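Local structure of Lpg0393 helical bundle domain-containing protein (Legionella pneumophila subsp. pneumophila str. Philadelphia 1, 4R0G) at residues 18-21 against 22-25; 157-160 against 161-165; 232-235 against 236-239; 246-249 against 250-254. The protein acts as a guanine-nucleotide exchange factor for the Rab GTPases Rab5, Rab21 and Rab22, probably through its Vps9-like domain. All blocks are in the same frame, centred on the assembly; numbering follows the deposited sequence.

Interaction 1: residues 18-21 against 22-25; sequences LLFL and QWPK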
loop_
_atom_site.group_PDB
_atom_site.type_symbol
_atom_site.label_atom_id
_atom_site.label_comp_id
_atom_site.label_asym_id
_atom_site.label_seq_id
_atom_site.Cartn_x
_atom_site.Cartn_y
_atom_site.Cartn_z
ATOM N N LEU A 18 -6.890 -7.045 13.733
ATOM C CA LEU A 18 -5.560 -6.483 14.026
ATOM C C LEU A 18 -4.955 -7.209 15.189
ATOM O O LEU A 18 -3.750 -7.478 15.200
ATOM C CB LEU A 18 -5.623 -4.988 14.326
ATOM C CG LEU A 18 -5.715 -4.281 12.996
ATOM C CD1 LEU A 18 -6.073 -2.835 13.158
ATOM C CD2 LEU A 18 -4.376 -4.501 12.321
ATOM N N LEU A 19 -5.803 -7.545 16.158
ATOM C CA LEU A 19 -5.362 -8.346 17.283
ATOM C C LEU A 19 -5.049 -9.777 16.840
ATOM O O LEU A 19 -4.017 -10.328 17.206
ATOM C CB LEU A 19 -6.398 -8.306 18.418
ATOM C CG LEU A 19 -6.068 -9.221 19.594
ATOM C CD1 LEU A 19 -4.683 -8.842 20.163
ATOM C CD2 LEU A 19 -7.199 -9.208 20.654
ATOM N N PHE A 20 -5.925 -10.375 16.043
ATOM C CA PHE A 20 -5.681 -11.749 15.609
ATOM C C PHE A 20 -4.335 -11.908 14.910
ATOM O O PHE A 20 -3.631 -12.887 15.141
ATOM C CB PHE A 20 -6.785 -12.238 14.714
ATOM C CG PHE A 20 -6.379 -13.391 13.837
ATOM C CD1 PHE A 20 -6.191 -14.658 14.379
ATOM C CD2 PHE A 20 -6.214 -13.229 12.461
ATOM C CE1 PHE A 20 -5.820 -15.734 13.593
ATOM C CE2 PHE A 20 -5.856 -14.320 11.669
ATOM C CZ PHE A 20 -5.667 -15.578 12.253
ATOM N N LEU A 21 -3.981 -10.906 14.094
ATOM C CA LEU A 21 -2.705 -10.820 13.348
ATOM C C LEU A 21 -1.453 -10.682 14.218
ATOM O O LEU A 21 -0.340 -10.624 13.703
ATOM C CB LEU A 21 -2.746 -9.673 12.332
ATOM C CG LEU A 21 -3.717 -9.839 11.146
ATOM C CD1 LEU A 21 -3.615 -8.690 10.198
ATOM C CD2 LEU A 21 -3.446 -11.122 10.414
ATOM N N GLN A 22 -1.648 -10.579 15.530
ATOM C CA GLN A 22 -0.559 -10.417 16.492
ATOM C C GLN A 22 -0.086 -11.790 16.960
ATOM O O GLN A 22 0.901 -11.946 17.698
ATOM C CB GLN A 22 -1.090 -9.633 17.681
ATOM C CG GLN A 22 -0.222 -8.545 18.219
ATOM C CD GLN A 22 -1.017 -7.621 19.129
ATOM O OE1 GLN A 22 -1.356 -6.506 18.739
ATOM N NE2 GLN A 22 -1.335 -8.093 20.347
ATOM N N TRP A 23 -0.846 -12.775 16.516
ATOM C CA TRP A 23 -0.645 -14.171 16.846
ATOM C C TRP A 23 0.759 -14.671 16.536
ATOM O O TRP A 23 1.417 -15.257 17.405
ATOM C CB TRP A 23 -1.653 -14.997 16.050
ATOM C CG TRP A 23 -1.767 -16.417 16.412
ATOM C CD1 TRP A 23 -1.461 -16.992 17.612
ATOM C CD2 TRP A 23 -2.275 -17.460 15.578
ATOM N NE1 TRP A 23 -1.734 -18.334 17.572
ATOM C CE2 TRP A 23 -2.239 -18.655 16.341
ATOM C CE3 TRP A 23 -2.756 -17.505 14.260
ATOM C CZ2 TRP A 23 -2.657 -19.899 15.827
ATOM C CZ3 TRP A 23 -3.175 -18.737 13.744
ATOM C CH2 TRP A 23 -3.125 -19.926 14.539
ATOM N N PRO A 24 1.224 -14.472 15.284
ATOM C CA PRO A 24 2.512 -15.106 15.031
ATOM C C PRO A 24 3.673 -14.477 15.839
ATOM O O PRO A 24 4.720 -15.110 16.024
ATOM C CB PRO A 24 2.666 -14.996 13.503
ATOM C CG PRO A 24 1.775 -13.940 13.078
ATOM C CD PRO A 24 0.708 -13.770 14.087
ATOM N N LYS A 25 3.471 -13.270 16.359
ATOM C CA LYS A 25 4.465 -12.656 17.238
ATOM C C LYS A 25 4.448 -13.327 18.624
ATOM O O LYS A 25 5.485 -13.474 19.270
ATOM C CB LYS A 25 4.231 -11.135 17.330
ATOM C CG LYS A 25 5.288 -10.394 18.111
ATOM C CD LYS A 25 4.781 -9.060 18.658
ATOM C CE LYS A 25 5.855 -8.415 19.563
ATOM N NZ LYS A 25 5.675 -6.937 19.762
#
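Phe-20 and Trp-23 are the outer positions of a type I beta turn that joins helix 17-20 to helix 23-30 in the Vps9-like part of the chain. Two backbone hydrogen bonds define the corner. Trp-23 N donates to Phe-20 O at 3.1 Å, closing the turn, and Gln-22 N donates to Leu-19 O at 2.9 Å, one residue earlier.

The aromatic contact lies on the buried side. Phe-20 and Trp-23 both have CG anti to the backbone N (chi1 158° and -170°), and their rings come together beside the turn. The planes meet at 36°, with the centroid of the phenyl ring 5.7 Å from that of the six-membered ring of Trp-23. This is neither a parallel stack nor an edge-to-face pair; the closest atoms are Phe-20 CE1 and Trp-23 CE3, 3.6 Å apart. Around the pair, Trp-51 meets the indole edge-to-face, and Leu-12 of helix 5-14, Phe-64 and Leu-67 of helix 58-71 and Ile-89 of helix 80-101 also pack against it.

The remaining contacts are van der Waals meetings of polar with apolar atoms. Pro-24 places CD 3.3 Å from Leu-21 O. On the more exposed side the extended amide arm of Gln-22 runs obliquely across the Leu-19 side chain, bringing NE2 to 3.4 Å from the methyl Leu-19 CD1.

Interaction 2: residues 157-160 against 161-165; sequences AVSK and AFDQI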
loop_
_atom_site.group_PDB
_atom_site.type_symbol
_atom_site.label_atom_id
_atom_site.label_comp_id
_atom_site.label_asym_id
_atom_site.label_seq_id
_atom_site.Cartn_x
_atom_site.Cartn_y
_atom_site.Cartn_z
ATOM N N ALA A 157 -19.690 -7.649 5.740
ATOM C CA ALA A 157 -18.725 -8.030 6.783
ATOM C C ALA A 157 -17.318 -7.544 6.505
ATOM O O ALA A 157 -16.550 -7.269 7.443
ATOM C CB ALA A 157 -18.699 -9.512 6.953
ATOM N N VAL A 158 -16.985 -7.510 5.211
ATOM C CA VAL A 158 -15.681 -7.097 4.715
ATOM C C VAL A 158 -15.553 -5.609 4.875
ATOM O O VAL A 158 -14.577 -5.123 5.427
ATOM C CB VAL A 158 -15.537 -7.412 3.221
ATOM C CG1 VAL A 158 -14.236 -6.861 2.694
ATOM C CG2 VAL A 158 -15.638 -8.914 2.991
ATOM N N SER A 159 -16.555 -4.889 4.375
ATOM C CA SER A 159 -16.620 -3.440 4.495
ATOM C C SER A 159 -16.531 -2.967 5.946
ATOM O O SER A 159 -15.943 -1.923 6.224
ATOM C CB SER A 159 -17.903 -2.922 3.877
ATOM O OG SER A 159 -17.963 -1.518 4.016
ATOM N N LYS A 160 -17.093 -3.735 6.870
ATOM C CA LYS A 160 -17.000 -3.388 8.278
ATOM C C LYS A 160 -15.608 -3.632 8.833
ATOM O O LYS A 160 -15.114 -2.830 9.614
ATOM C CB LYS A 160 -18.072 -4.111 9.122
ATOM C CG LYS A 160 -19.465 -3.554 8.879
ATOM C CD LYS A 160 -20.620 -4.309 9.577
ATOM C CE LYS A 160 -21.961 -3.863 8.928
ATOM N NZ LYS A 160 -23.234 -4.191 9.637
ATOM N N ALA A 161 -14.976 -4.733 8.439
ATOM C CA ALA A 161 -13.637 -5.030 8.935
ATOM C C ALA A 161 -12.709 -3.959 8.443
ATOM O O ALA A 161 -11.859 -3.459 9.180
ATOM C CB ALA A 161 -13.171 -6.355 8.451
ATOM N N PHE A 162 -12.911 -3.596 7.187
ATOM C CA PHE A 162 -12.085 -2.615 6.548
ATOM C C PHE A 162 -12.013 -1.307 7.328
ATOM O O PHE A 162 -10.919 -0.839 7.702
ATOM C CB PHE A 162 -12.618 -2.325 5.161
ATOM C CG PHE A 162 -11.848 -1.253 4.449
ATOM C CD1 PHE A 162 -10.478 -1.385 4.240
ATOM C CD2 PHE A 162 -12.480 -0.098 3.999
ATOM C CE1 PHE A 162 -9.754 -0.378 3.576
ATOM C CE2 PHE A 162 -11.754 0.910 3.335
ATOM C CZ PHE A 162 -10.403 0.766 3.127
ATOM N N ASP A 163 -13.178 -0.714 7.565
ATOM C CA ASP A 163 -13.211 0.599 8.187
ATOM C C ASP A 163 -12.535 0.552 9.541
ATOM O O ASP A 163 -11.868 1.524 9.928
ATOM C CB ASP A 163 -14.639 1.164 8.271
ATOM C CG ASP A 163 -15.206 1.549 6.883
ATOM O OD1 ASP A 163 -14.519 2.243 6.086
ATOM O OD2 ASP A 163 -16.353 1.146 6.585
ATOM N N GLN A 164 -12.666 -0.585 10.231
ATOM C CA GLN A 164 -12.112 -0.692 11.582
ATOM C C GLN A 164 -10.650 -1.163 11.668
ATOM O O GLN A 164 -9.980 -0.944 12.677
ATOM C CB GLN A 164 -13.050 -1.487 12.528
ATOM C CG GLN A 164 -13.361 -2.894 12.084
ATOM C CD GLN A 164 -14.524 -3.526 12.848
ATOM O OE1 GLN A 164 -14.360 -4.062 13.957
ATOM N NE2 GLN A 164 -15.713 -3.467 12.247
ATOM N N ILE A 165 -10.153 -1.788 10.609
ATOM C CA ILE A 165 -8.720 -2.041 10.485
ATOM C C ILE A 165 -8.008 -0.773 10.011
ATOM O O ILE A 165 -6.992 -0.361 10.582
ATOM C CB ILE A 165 -8.440 -3.148 9.462
ATOM C CG1 ILE A 165 -8.832 -4.501 10.025
ATOM C CG2 ILE A 165 -6.974 -3.178 9.059
ATOM C CD1 ILE A 165 -8.667 -5.611 9.012
#
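Lys-160 and Gln-164 meet one turn apart on helix 155-183, where the carbonyl of Lys-160 receives two donors from the same residue. The stronger comes from the side chain: Gln-164 NE2 donates to Lys-160 O at 2.8 Å, from well above the carbonyl plane (68° out of it). Gln-164 N reaches that oxygen only weakly, at 3.4 Å. With CG set between its backbone N and carbonyl carbon (chi1 59°), the glutamine side chain folds back over the preceding turn and can make this bond.

The other acceptors follow the alpha-helical pattern. Phe-162 N donates to Val-158 O at 2.9 Å and Ala-161 N to Ala-157 O at 3.1 Å, while Asp-163 N gives Ser-159 O a weak bond of 3.3 Å. Asp-163 OD2 lies 3.1 Å from Ser-159 O, but both are acceptors and no bond joins them. The carboxylate is instead held through OD1, in a salt bridge with Lys-243 of the second subunit, and Ser-159 OG makes a weak hydrogen bond to Phe-236 O of that subunit.

Val-158 also packs on the second subunit. Within its own chain this part of helix 155-183 touches helix 58-71 through Val-158 and Ala-161, and Tyr-17 of helix 17-20 through Ala-161 and Ile-165.

Interaction 3: residues 232-235 against 236-239; sequences QPAE and FEEE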
loop_
_atom_site.group_PDB
_atom_site.type_symbol
_atom_site.label_atom_id
_atom_site.label_comp_id
_atom_site.label_asym_id
_atom_site.label_seq_id
_atom_site.Cartn_x
_atom_site.Cartn_y
_atom_site.Cartn_z
ATOM N N GLN A 232 8.036 23.166 18.413
ATOM C CA GLN A 232 8.224 24.115 17.310
ATOM C C GLN A 232 8.634 23.452 16.002
ATOM O O GLN A 232 9.741 23.666 15.516
ATOM C CB GLN A 232 9.269 25.166 17.683
ATOM C CG GLN A 232 9.023 25.880 19.006
ATOM C CD GLN A 232 9.836 27.159 19.122
ATOM O OE1 GLN A 232 11.046 27.168 18.859
ATOM N NE2 GLN A 232 9.166 28.258 19.480
ATOM N N PRO A 233 7.716 22.670 15.417
ATOM C CA PRO A 233 7.952 21.882 14.207
ATOM C C PRO A 233 8.093 22.714 12.932
ATOM O O PRO A 233 7.703 23.880 12.887
ATOM C CB PRO A 233 6.688 21.022 14.116
ATOM C CG PRO A 233 5.652 21.843 14.755
ATOM C CD PRO A 233 6.345 22.475 15.921
ATOM N N ALA A 234 8.630 22.082 11.891
ATOM C CA ALA A 234 8.802 22.731 10.604
ATOM C C ALA A 234 7.455 22.872 9.926
ATOM O O ALA A 234 6.463 22.288 10.372
ATOM C CB ALA A 234 9.723 21.897 9.736
ATOM N N GLU A 235 7.428 23.587 8.807
ATOM C CA GLU A 235 6.163 23.819 8.117
ATOM C C GLU A 235 5.540 22.494 7.684
ATOM O O GLU A 235 4.367 22.225 7.954
ATOM C CB GLU A 235 6.339 24.752 6.911
ATOM C CG GLU A 235 6.532 26.219 7.268
ATOM C CD GLU A 235 6.225 27.166 6.094
ATOM O OE1 GLU A 235 5.048 27.209 5.657
ATOM O OE2 GLU A 235 7.156 27.864 5.611
ATOM N N PHE A 236 6.352 21.666 7.031
ATOM C CA PHE A 236 5.903 20.370 6.555
ATOM C C PHE A 236 5.426 19.444 7.673
ATOM O O PHE A 236 4.461 18.710 7.475
ATOM C CB PHE A 236 6.986 19.691 5.710
ATOM C CG PHE A 236 8.086 19.059 6.509
ATOM C CD1 PHE A 236 9.205 19.790 6.863
ATOM C CD2 PHE A 236 8.018 17.721 6.881
ATOM C CE1 PHE A 236 10.231 19.210 7.590
ATOM C CE2 PHE A 236 9.040 17.143 7.605
ATOM C CZ PHE A 236 10.146 17.892 7.962
ATOM N N GLU A 237 6.076 19.476 8.837
ATOM C CA GLU A 237 5.627 18.632 9.942
ATOM C C GLU A 237 4.149 18.896 10.275
ATOM O O GLU A 237 3.440 17.971 10.651
ATOM C CB GLU A 237 6.494 18.814 11.200
ATOM C CG GLU A 237 7.976 18.445 11.078
ATOM C CD GLU A 237 8.772 18.737 12.376
ATOM O OE1 GLU A 237 8.668 17.963 13.362
ATOM O OE2 GLU A 237 9.494 19.761 12.410
ATOM N N GLU A 238 3.694 20.145 10.110
ATOM C CA GLU A 238 2.358 20.593 10.556
ATOM C C GLU A 238 1.210 19.820 9.922
ATOM O O GLU A 238 0.198 19.532 10.573
ATOM C CB GLU A 238 2.131 22.093 10.273
ATOM C CG GLU A 238 2.922 23.094 11.117
ATOM C CD GLU A 238 2.466 24.551 10.916
ATOM O OE1 GLU A 238 1.302 24.776 10.502
ATOM O OE2 GLU A 238 3.280 25.468 11.181
ATOM N N GLU A 239 1.348 19.515 8.640
ATOM C CA GLU A 239 0.290 18.793 7.950
ATOM C C GLU A 239 0.122 17.445 8.622
ATOM O O GLU A 239 -1.001 17.033 8.933
ATOM C CB GLU A 239 0.602 18.628 6.458
ATOM C CG GLU A 239 -0.566 18.083 5.638
ATOM C CD GLU A 239 -1.823 18.958 5.716
ATOM O OE1 GLU A 239 -1.685 20.209 5.741
ATOM O OE2 GLU A 239 -2.944 18.388 5.755
#
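Glu-237 OE2 is gripped by two groups: Ala-234 N, which donates to it across the contact, and the guanidinium of Arg-196, whose NH1 forms a salt bridge with it. The backbone bond belongs to the entrance of helix 235-244 and resembles one half of a capping box, in which a glutamate in the first turn accepts the NH of a residue three places earlier. Alanine has no polar side chain to return the bond, so the reciprocal half is absent. The N-H...O angle is nearly straight at 169°, and the donor comes from above the carboxylate plane. The modelled length of 2.5 Å from Ala-234 N to Glu-237 OE2 should be read loosely at this resolution.

Glu-237 reaches back because CG sits beside the backbone N (chi1 -62°) and the chain then runs out extended, alongside Pro-233, whose CB lies 3.5 Å from Glu-237 CD. The other carboxylate oxygen, OE1, bonds to Tyr-178 OH. With partners on both oxygens the rotation of this buried carboxylate is fixed, and the nearby arginine would probably stabilise its charged form.

Next along the chain, Glu-238 N donates to Glu-235 O, three residues back, at 3.1 Å. Phe-236 has CG between its backbone N and carbonyl carbon (chi1 78°), which turns the ring back toward the loop residue Ala-234. Glu-237 CG stands 3.8 Å above one face of the Phe-236 ring, offset toward the rim, and Ala-234 CB approaches obliquely, 3.5 Å from Phe-236 CE1.

Interaction 4: residues 246-249 against 250-254; sequences PLPF and IDNTV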
loop_
_atom_site.group_PDB
_atom_site.type_symbol
_atom_site.label_atom_id
_atom_site.label_comp_id
_atom_site.label_asym_id
_atom_site.label_seq_id
_atom_site.Cartn_x
_atom_site.Cartn_y
_atom_site.Cartn_z
ATOM N N PRO A 246 -6.683 14.937 14.548
ATOM C CA PRO A 246 -7.562 15.982 14.018
ATOM C C PRO A 246 -8.770 16.184 14.931
ATOM O O PRO A 246 -8.871 15.570 16.001
ATOM C CB PRO A 246 -8.013 15.390 12.680
ATOM C CG PRO A 246 -8.127 13.919 12.980
ATOM C CD PRO A 246 -7.067 13.608 14.034
ATOM N N LEU A 247 -9.676 17.056 14.512
ATOM C CA LEU A 247 -10.919 17.268 15.234
ATOM C C LEU A 247 -12.073 17.178 14.246
ATOM O O LEU A 247 -12.607 18.205 13.835
ATOM C CB LEU A 247 -10.898 18.649 15.879
ATOM C CG LEU A 247 -9.568 19.029 16.523
ATOM C CD1 LEU A 247 -9.415 20.539 16.607
ATOM C CD2 LEU A 247 -9.447 18.393 17.906
ATOM N N PRO A 248 -12.458 15.953 13.840
ATOM C CA PRO A 248 -13.459 15.835 12.766
ATOM C C PRO A 248 -14.892 16.057 13.250
ATOM O O PRO A 248 -15.685 15.105 13.234
ATOM C CB PRO A 248 -13.275 14.398 12.270
ATOM C CG PRO A 248 -12.824 13.651 13.497
ATOM C CD PRO A 248 -11.989 14.634 14.312
ATOM N N PHE A 249 -15.204 17.302 13.628
ATOM C CA PHE A 249 -16.516 17.707 14.105
ATOM C C PHE A 249 -17.583 17.245 13.138
ATOM O O PHE A 249 -18.740 17.013 13.525
ATOM C CB PHE A 249 -16.590 19.216 14.177
ATOM C CG PHE A 249 -15.821 19.812 15.297
ATOM C CD1 PHE A 249 -16.337 19.814 16.573
ATOM C CD2 PHE A 249 -14.602 20.417 15.072
ATOM C CE1 PHE A 249 -15.634 20.394 17.620
ATOM C CE2 PHE A 249 -13.890 20.997 16.107
ATOM C CZ PHE A 249 -14.404 20.986 17.385
ATOM N N ILE A 250 -17.189 17.109 11.874
ATOM C CA ILE A 250 -18.107 16.654 10.847
ATOM C C ILE A 250 -18.400 15.179 11.068
ATOM O O ILE A 250 -19.543 14.814 11.357
ATOM C CB ILE A 250 -17.536 16.864 9.441
ATOM C CG1 ILE A 250 -17.156 18.328 9.243
ATOM C CG2 ILE A 250 -18.540 16.427 8.388
ATOM C CD1 ILE A 250 -16.740 18.637 7.834
ATOM N N ASP A 251 -17.364 14.348 10.936
ATOM C CA ASP A 251 -17.460 12.900 11.146
ATOM C C ASP A 251 -18.169 12.582 12.463
ATOM O O ASP A 251 -19.020 11.682 12.504
ATOM C CB ASP A 251 -16.061 12.264 11.122
ATOM C CG ASP A 251 -16.100 10.743 10.984
ATOM O OD1 ASP A 251 -16.191 10.041 12.024
ATOM O OD2 ASP A 251 -16.023 10.253 9.832
ATOM N N ASN A 252 -17.830 13.332 13.520
ATOM C CA ASN A 252 -18.557 13.244 14.786
ATOM C C ASN A 252 -20.034 13.384 14.468
ATOM O O ASN A 252 -20.810 12.463 14.708
ATOM C CB ASN A 252 -18.133 14.361 15.761
ATOM C CG ASN A 252 -16.697 14.206 16.274
ATOM O OD1 ASN A 252 -15.919 13.395 15.764
ATOM N ND2 ASN A 252 -16.343 15.002 17.284
ATOM N N THR A 253 -20.385 14.507 13.841
ATOM C CA THR A 253 -21.766 14.827 13.474
ATOM C C THR A 253 -22.369 13.899 12.398
ATOM O O THR A 253 -23.590 13.834 12.249
ATOM C CB THR A 253 -21.894 16.308 13.019
ATOM O OG1 THR A 253 -21.171 17.167 13.918
ATOM C CG2 THR A 253 -23.353 16.740 12.966
ATOM N N VAL A 254 -21.527 13.185 11.650
ATOM C CA VAL A 254 -22.034 12.204 10.671
ATOM C C VAL A 254 -22.430 10.876 11.316
ATOM O O VAL A 254 -23.426 10.271 10.922
ATOM C CB VAL A 254 -21.030 11.885 9.518
ATOM C CG1 VAL A 254 -21.722 11.077 8.421
ATOM C CG2 VAL A 254 -20.434 13.148 8.928
#
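Pro-248 and Asn-252 meet where an inverse gamma turn feeds directly into helix 249-256. Pro-248 is both the centre of that turn, closed by a hydrogen bond from Phe-249 N to Leu-247 O (2.8 Å), and the N-cap residue of the helix. Its carbonyl accepts the first helical bond, from Asn-252 N to Pro-248 O at 2.8 Å with an almost linear N-H...O angle of 178°. The next bond runs from Thr-253 N to Phe-249 O at 3.0 Å. Thr-253 OG1 is modelled as a second donor to that oxygen, but so close to it that this bond is doubtful.

Ile-250 packs on Leu-247 of the second subunit, and Thr-253 on Ile-250 of that subunit. The CB of Phe-249 leaves away from 250-254, though it still lies 3.2 Å from Ile-250 N; the residue is exposed and touches a crystal neighbour.

The side chains that meet the proline differ in their first torsions. Asn-252 holds CG beside its backbone N (chi1 -68°), so its amide doubles back toward the cap; OD1 lies 3.8 Å from Pro-248 CG, at the proline ring. The same oxygen comes close to Pro-248 O, but two acceptors cannot bond, and the contact is one of proximity alone. Asp-251 adopts the other course: its CG is anti to the backbone N (chi1 -166°), which carries the carboxylate away and leaves only CB against the proline ring, with Asp-251 CB 3.7 Å from Pro-248 CB.

How the interactions relate
The four contacts come in series along the chain, each within a helix or at a junction leading into one. Interactions 1 and 2 have centres about 17 Å apart and touch, Leu-18 CD1 packing 3.7 Å from Ile-165 O, so the corner in the Vps9-like region touches the long helix 155-183. Interactions 3 and 4 belong to the consecutive helices 235-244 and 249-256 in the helical bundle region, with centres about 23 Å apart; interaction 3 lies about 34 Å from interaction 1, centre to centre. Interactions 2, 3 and 4 all lie at the subunit interface, where segment 157-165 of one copy packs on helix 235-244 of the other, while interaction 1 is internal to its chain.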